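Local coordinates for CRISPR-associated protein, Cse1 family (Acidimicrobium ferrooxidans, PDB 4H3T), which probably serves as the large subunit of the type I-E CRISPR Cascade complex, helping it recognise invading DNA, at residues L18-R23 / R33-L38; F45-P50 / P54-L59. The protein carries 1 engineered substitution. All blocks are in the same frame, centred on the assembly; numbering follows the deposited sequence.

Interaction 1: L18-R23 / R33-L38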
loop_
_atom_site.group_PDB
_atom_site.type_symbol
_atom_site.label_atom_id
_atom_site.label_comp_id
_atom_site.label_asym_id
_atom_site.label_seq_id
_atom_site.Cartn_x
_atom_site.Cartn_y
_atom_site.Cartn_z
ATOM N N LEU A 18 18.631 -4.554 6.245
ATOM C CA LEU A 18 17.209 -4.860 6.022
ATOM C C LEU A 18 16.590 -5.322 7.334
ATOM O O LEU A 18 16.934 -6.382 7.825
ATOM C CB LEU A 18 17.080 -5.935 4.932
ATOM C CG LEU A 18 17.653 -5.505 3.588
ATOM C CD1 LEU A 18 17.839 -6.658 2.714
ATOM C CD2 LEU A 18 16.771 -4.486 2.898
ATOM N N PRO A 19 15.741 -4.492 7.967
ATOM C CA PRO A 19 15.204 -4.871 9.288
ATOM C C PRO A 19 14.114 -5.926 9.156
ATOM O O PRO A 19 13.153 -5.770 8.397
ATOM C CB PRO A 19 14.668 -3.552 9.859
ATOM C CG PRO A 19 14.589 -2.641 8.750
ATOM C CD PRO A 19 15.224 -3.187 7.538
ATOM N N VAL A 20 14.270 -6.988 9.897
ATOM C CA VAL A 20 13.332 -8.102 9.856
ATOM C C VAL A 20 13.006 -8.552 11.256
ATOM O O VAL A 20 13.720 -8.254 12.205
ATOM C CB VAL A 20 13.855 -9.292 9.010
ATOM C CG1 VAL A 20 14.067 -8.881 7.571
ATOM C CG2 VAL A 20 15.130 -9.867 9.602
ATOM N N ARG A 21 11.934 -9.314 11.357
ATOM C CA ARG A 21 11.528 -9.986 12.581
ATOM C C ARG A 21 11.646 -11.499 12.346
ATOM O O ARG A 21 11.117 -12.010 11.366
ATOM C CB ARG A 21 10.103 -9.597 12.943
ATOM C CG ARG A 21 9.548 -10.344 14.163
ATOM C CD ARG A 21 8.071 -9.985 14.283
ATOM N NE ARG A 21 7.860 -8.730 14.999
ATOM C CZ ARG A 21 7.905 -8.589 16.326
ATOM N NH1 ARG A 21 8.199 -9.628 17.108
ATOM N NH2 ARG A 21 7.677 -7.404 16.880
ATOM N N PHE A 22 12.388 -12.185 13.197
ATOM C CA PHE A 22 12.638 -13.611 13.082
ATOM C C PHE A 22 11.507 -14.387 13.757
ATOM O O PHE A 22 10.833 -13.832 14.621
ATOM C CB PHE A 22 13.996 -13.969 13.686
ATOM C CG PHE A 22 15.152 -13.650 12.770
ATOM C CD1 PHE A 22 15.600 -14.585 11.851
ATOM C CD2 PHE A 22 15.786 -12.406 12.820
ATOM C CE1 PHE A 22 16.638 -14.284 10.982
ATOM C CE2 PHE A 22 16.894 -12.146 12.026
ATOM C CZ PHE A 22 17.347 -13.103 11.143
ATOM N N ARG A 23 11.278 -15.646 13.340
ATOM C CA ARG A 23 10.236 -16.514 13.926
ATOM C C ARG A 23 10.499 -16.775 15.431
ATOM O O ARG A 23 9.550 -16.911 16.183
ATOM C CB ARG A 23 10.131 -17.844 13.164
ATOM C CG ARG A 23 9.506 -17.675 11.806
ATOM C CD ARG A 23 9.725 -18.898 10.936
ATOM N NE ARG A 23 8.737 -19.933 11.217
ATOM C CZ ARG A 23 8.749 -21.163 10.707
ATOM N NH1 ARG A 23 9.708 -21.531 9.855
ATOM N NH2 ARG A 23 7.801 -22.035 11.040
ATOM N N ARG A 33 22.028 -11.167 1.062
ATOM C CA ARG A 33 22.351 -12.568 1.016
ATOM C C ARG A 33 21.565 -13.307 2.112
ATOM O O ARG A 33 20.882 -14.282 1.803
ATOM C CB ARG A 33 23.874 -12.796 1.138
ATOM C CG ARG A 33 24.224 -14.246 0.857
ATOM C CD ARG A 33 24.925 -14.884 2.020
ATOM N NE ARG A 33 25.319 -16.266 1.720
ATOM C CZ ARG A 33 25.345 -17.243 2.617
ATOM N NH1 ARG A 33 24.985 -17.008 3.875
ATOM N NH2 ARG A 33 25.708 -18.475 2.260
ATOM N N ASP A 34 21.628 -12.827 3.355
ATOM C CA ASP A 34 20.907 -13.454 4.472
ATOM C C ASP A 34 19.395 -13.341 4.370
ATOM O O ASP A 34 18.706 -14.248 4.788
ATOM C CB ASP A 34 21.380 -12.890 5.830
ATOM C CG ASP A 34 22.657 -13.576 6.289
ATOM O OD1 ASP A 34 23.045 -14.586 5.656
ATOM O OD2 ASP A 34 23.284 -13.086 7.259
ATOM N N ILE A 35 18.869 -12.307 3.777
ATOM C CA ILE A 35 17.410 -12.228 3.667
ATOM C C ILE A 35 16.865 -13.408 2.762
ATOM O O ILE A 35 15.778 -13.912 3.018
ATOM C CB ILE A 35 16.926 -10.805 3.248
ATOM C CG1 ILE A 35 15.571 -10.490 3.929
ATOM C CG2 ILE A 35 16.892 -10.632 1.772
ATOM C CD1 ILE A 35 14.949 -9.219 3.630
ATOM N N PHE A 36 17.656 -13.902 1.817
ATOM C CA PHE A 36 17.284 -15.030 0.975
ATOM C C PHE A 36 17.623 -16.338 1.664
ATOM O O PHE A 36 16.781 -17.207 1.769
ATOM C CB PHE A 36 18.006 -14.920 -0.387
ATOM C CG PHE A 36 17.217 -14.004 -1.273
ATOM C CD1 PHE A 36 16.070 -14.451 -1.900
ATOM C CD2 PHE A 36 17.608 -12.683 -1.464
ATOM C CE1 PHE A 36 15.330 -13.611 -2.685
ATOM C CE2 PHE A 36 16.827 -11.817 -2.216
ATOM C CZ PHE A 36 15.706 -12.297 -2.846
ATOM N N VAL A 37 18.844 -16.467 2.165
ATOM C CA VAL A 37 19.290 -17.727 2.800
ATOM C C VAL A 37 18.404 -18.041 4.015
ATOM O O VAL A 37 18.008 -19.188 4.184
ATOM C CB VAL A 37 20.793 -17.662 3.173
ATOM C CG1 VAL A 37 21.230 -18.918 3.971
ATOM C CG2 VAL A 37 21.619 -17.520 1.906
ATOM N N LEU A 38 18.009 -17.005 4.773
ATOM C CA LEU A 38 17.226 -17.193 6.003
ATOM C C LEU A 38 15.735 -16.868 5.860
ATOM O O LEU A 38 15.029 -16.832 6.874
ATOM C CB LEU A 38 17.843 -16.321 7.105
ATOM C CG LEU A 38 19.329 -16.532 7.418
ATOM C CD1 LEU A 38 19.777 -15.575 8.488
ATOM C CD2 LEU A 38 19.608 -17.930 7.850
#
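The Phe22 ring meets Leu38 at its edge: Leu38 CD1 lies near the ring plane, 4.2 Å from Phe22 CE1. The bond from CA to CB in Phe22 does not aim at segment 33-38, yet the ring extends far enough to touch Leu38, and the same ring makes a cation-pi contact with Arg26. The second flat group is the guanidinium of Arg33, which has Val37 CG2 over the centre of one face, 3.8 Å above the plane. Its nitrogens serve charges, with a long bridge from Arg33 NH1 to Asp34 OD1 at 3.6 Å and further salt bridges to Asp92 and Glu88.

Ile35 supplies two of the three side-chain contacts, and more of the buried surface than any other residue here. Its CD1 sits 4.0 Å from Leu18 CD1 and 4.1 Å from Val20 CG1, touching both inward-facing residues of the strand at once. Chi2 of -179° stretches the chain fully, which carries CD1 to the strand. The side chains of Leu18 and Ile35 cross at about a right angle, and Ile35 CG2 adds a 4.2 Å contact with Leu18 CD1. No hydrogen bond spans the two segments.

Strand 18-22 is the middle one of a three-stranded antiparallel sheet, and helix 32-37, running in sequence between the outer strands 27-30 and 42-45, packs across one face, as in a small ββαβ unit.

Interaction 2: F45-P50 / P54-L59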
loop_
_atom_site.group_PDB
_atom_site.type_symbol
_atom_site.label_atom_id
_atom_site.label_comp_id
_atom_site.label_asym_id
_atom_site.label_seq_id
_atom_site.Cartn_x
_atom_site.Cartn_y
_atom_site.Cartn_z
ATOM N N PHE A 45 9.403 -8.372 7.106
ATOM C CA PHE A 45 10.024 -7.072 7.258
ATOM C C PHE A 45 9.596 -6.448 8.551
ATOM O O PHE A 45 8.521 -6.700 8.983
ATOM C CB PHE A 45 9.663 -6.139 6.099
ATOM C CG PHE A 45 10.413 -6.448 4.832
ATOM C CD1 PHE A 45 11.781 -6.219 4.742
ATOM C CD2 PHE A 45 9.752 -6.952 3.717
ATOM C CE1 PHE A 45 12.476 -6.529 3.568
ATOM C CE2 PHE A 45 10.455 -7.299 2.569
ATOM C CZ PHE A 45 11.788 -7.066 2.487
ATOM N N ASP A 46 10.450 -5.616 9.170
ATOM C CA ASP A 46 10.141 -4.959 10.422
ATOM C C ASP A 46 10.545 -3.500 10.281
ATOM O O ASP A 46 11.439 -3.026 10.957
ATOM C CB ASP A 46 10.900 -5.689 11.522
ATOM C CG ASP A 46 10.691 -5.081 12.892
ATOM O OD1 ASP A 46 9.616 -4.544 13.130
ATOM O OD2 ASP A 46 11.605 -5.167 13.722
ATOM N N VAL A 47 9.907 -2.784 9.347
ATOM C CA VAL A 47 10.376 -1.434 9.025
ATOM C C VAL A 47 9.737 -0.382 9.933
ATOM O O VAL A 47 8.666 -0.558 10.439
ATOM C CB VAL A 47 10.220 -1.073 7.531
ATOM C CG1 VAL A 47 11.007 -2.042 6.644
ATOM C CG2 VAL A 47 8.781 -1.018 7.117
ATOM N N ASP A 48 10.363 0.765 9.934
ATOM C CA ASP A 48 10.167 1.938 10.757
ATOM C C ASP A 48 9.172 2.990 10.119
ATOM O O ASP A 48 8.716 3.909 10.789
ATOM C CB ASP A 48 11.618 2.591 10.936
ATOM C CG ASP A 48 12.699 2.430 9.773
ATOM O OD1 ASP A 48 13.175 3.502 9.249
ATOM O OD2 ASP A 48 13.051 1.165 9.334
ATOM N N PHE A 49 8.892 2.874 8.827
ATOM C CA PHE A 49 8.063 3.849 8.124
ATOM C C PHE A 49 7.347 3.127 7.008
ATOM O O PHE A 49 7.956 2.286 6.376
ATOM C CB PHE A 49 8.971 5.012 7.645
ATOM C CG PHE A 49 8.145 6.171 7.137
ATOM C CD1 PHE A 49 7.569 7.074 8.027
ATOM C CD2 PHE A 49 7.778 6.246 5.797
ATOM C CE1 PHE A 49 6.760 8.106 7.567
ATOM C CE2 PHE A 49 6.920 7.230 5.349
ATOM C CZ PHE A 49 6.434 8.178 6.227
ATOM N N PRO A 50 6.051 3.403 6.792
ATOM C CA PRO A 50 5.247 2.555 5.898
ATOM C C PRO A 50 5.659 2.446 4.451
ATOM O O PRO A 50 5.522 1.393 3.900
ATOM C CB PRO A 50 3.856 3.166 5.975
ATOM C CG PRO A 50 3.850 3.985 7.202
ATOM C CD PRO A 50 5.214 4.388 7.512
ATOM N N PRO A 54 6.731 -1.635 0.895
ATOM C CA PRO A 54 6.506 -1.964 -0.542
ATOM C C PRO A 54 7.786 -1.789 -1.370
ATOM O O PRO A 54 8.101 -2.556 -2.275
ATOM C CB PRO A 54 5.435 -0.935 -0.971
ATOM C CG PRO A 54 4.816 -0.481 0.262
ATOM C CD PRO A 54 5.787 -0.596 1.370
ATOM N N ALA A 55 8.569 -0.773 -1.042
ATOM C CA ALA A 55 9.798 -0.476 -1.797
ATOM C C ALA A 55 10.839 -1.563 -1.621
ATOM O O ALA A 55 11.382 -2.066 -2.629
ATOM C CB ALA A 55 10.350 0.898 -1.372
ATOM N N LEU A 56 11.036 -2.004 -0.387
ATOM C CA LEU A 56 12.022 -3.054 -0.089
ATOM C C LEU A 56 11.500 -4.431 -0.551
ATOM O O LEU A 56 12.271 -5.215 -1.058
ATOM C CB LEU A 56 12.353 -3.094 1.392
ATOM C CG LEU A 56 13.163 -1.856 1.958
ATOM C CD1 LEU A 56 13.290 -1.978 3.458
ATOM C CD2 LEU A 56 14.483 -1.708 1.209
ATOM N N LEU A 57 10.199 -4.670 -0.477
ATOM C CA LEU A 57 9.616 -5.949 -0.940
ATOM C C LEU A 57 9.819 -6.088 -2.433
ATOM O O LEU A 57 10.281 -7.126 -2.879
ATOM C CB LEU A 57 8.144 -6.073 -0.588
ATOM C CG LEU A 57 7.385 -7.319 -1.163
ATOM C CD1 LEU A 57 7.978 -8.611 -0.645
ATOM C CD2 LEU A 57 5.948 -7.257 -0.841
ATOM N N ARG A 58 9.510 -5.030 -3.209
ATOM C CA ARG A 58 9.695 -5.061 -4.657
ATOM C C ARG A 58 11.153 -5.191 -5.053
ATOM O O ARG A 58 11.455 -5.938 -5.960
ATOM C CB ARG A 58 9.040 -3.870 -5.317
ATOM C CG ARG A 58 7.550 -4.029 -5.239
ATOM C CD ARG A 58 6.772 -2.801 -5.455
ATOM N NE ARG A 58 6.876 -2.251 -6.803
ATOM C CZ ARG A 58 5.964 -2.319 -7.761
ATOM N NH1 ARG A 58 4.895 -3.096 -7.621
ATOM N NH2 ARG A 58 6.129 -1.643 -8.888
ATOM N N LEU A 59 12.065 -4.581 -4.318
ATOM C CA LEU A 59 13.495 -4.766 -4.584
ATOM C C LEU A 59 13.891 -6.231 -4.446
ATOM O O LEU A 59 14.630 -6.799 -5.258
ATOM C CB LEU A 59 14.328 -3.918 -3.595
ATOM C CG LEU A 59 15.862 -4.266 -3.549
ATOM C CD1 LEU A 59 16.470 -3.857 -4.799
ATOM C CD2 LEU A 59 16.572 -3.494 -2.418
#
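Phe45 meets the helix through the far end of its ring. Phe45 CE2 lies 3.9 Å from Leu57 CA, and Phe45 CE1 lies 4.1 Å from Leu56 CB. Phe45 CZ is 4.0 Å from the carbonyl oxygen Leu56 O, so the ring touches backbone as well as side-chain atoms. The approach is oblique to the ring plane. With CG beside the backbone N (chi1 -76°), the ring is directed from the end of strand 42-45 to helix 52-68, where it also touches Val60, while Leu210 of helix 210-217 adds to its surroundings. Cutting this side chain back to an alanine is likely to leave Leu56 CB and the backbone at Leu57 without their aromatic neighbour and open a gap between strand end and helix.

Asp46 turns to other partners, its OD2 in a salt bridge with Arg27 NE. This is the start of a β-loop-α connection: the chain leaves the outer strand of the three-stranded sheet and doubles back along the first turns of the helix it leads into. Val47 makes the next contact, its CG1 3.9 Å from Leu56 CD1, the two side chains running past each other in opposite directions. Within segment 45-50 itself, Pro50 CD lies over one face of the Phe49 ring, offset toward the rim. Finally Pro50 O faces Pro54 CD at 3.2 Å; Pro54 has no N-H to offer Pro50 O, and no hydrogen bond joins the two segments.

Interactions 1 and 2 follow one another along the chain, their centres 13 Å apart, and meet directly. A probable hydrogen bond of 2.8 Å from Asp46 N to Pro19 O ties the start of the loop to the middle strand. Apolar packing continues across the junction: Ile35 CD1 approaches Phe45 CE1 to 3.7 Å, so the same methyl that serves interaction 1 also touches the ring that serves interaction 2. Leu18 likewise reaches Leu56, joining helix 52-68 to the packing of 18-23 on 33-38. The sheet is thereby linked to both helices. Interaction 2 lies nearer the middle of the chain, its centre about 10 Å from the chain centre against about 21 Å for interaction 1, although interaction 1 is the more buried.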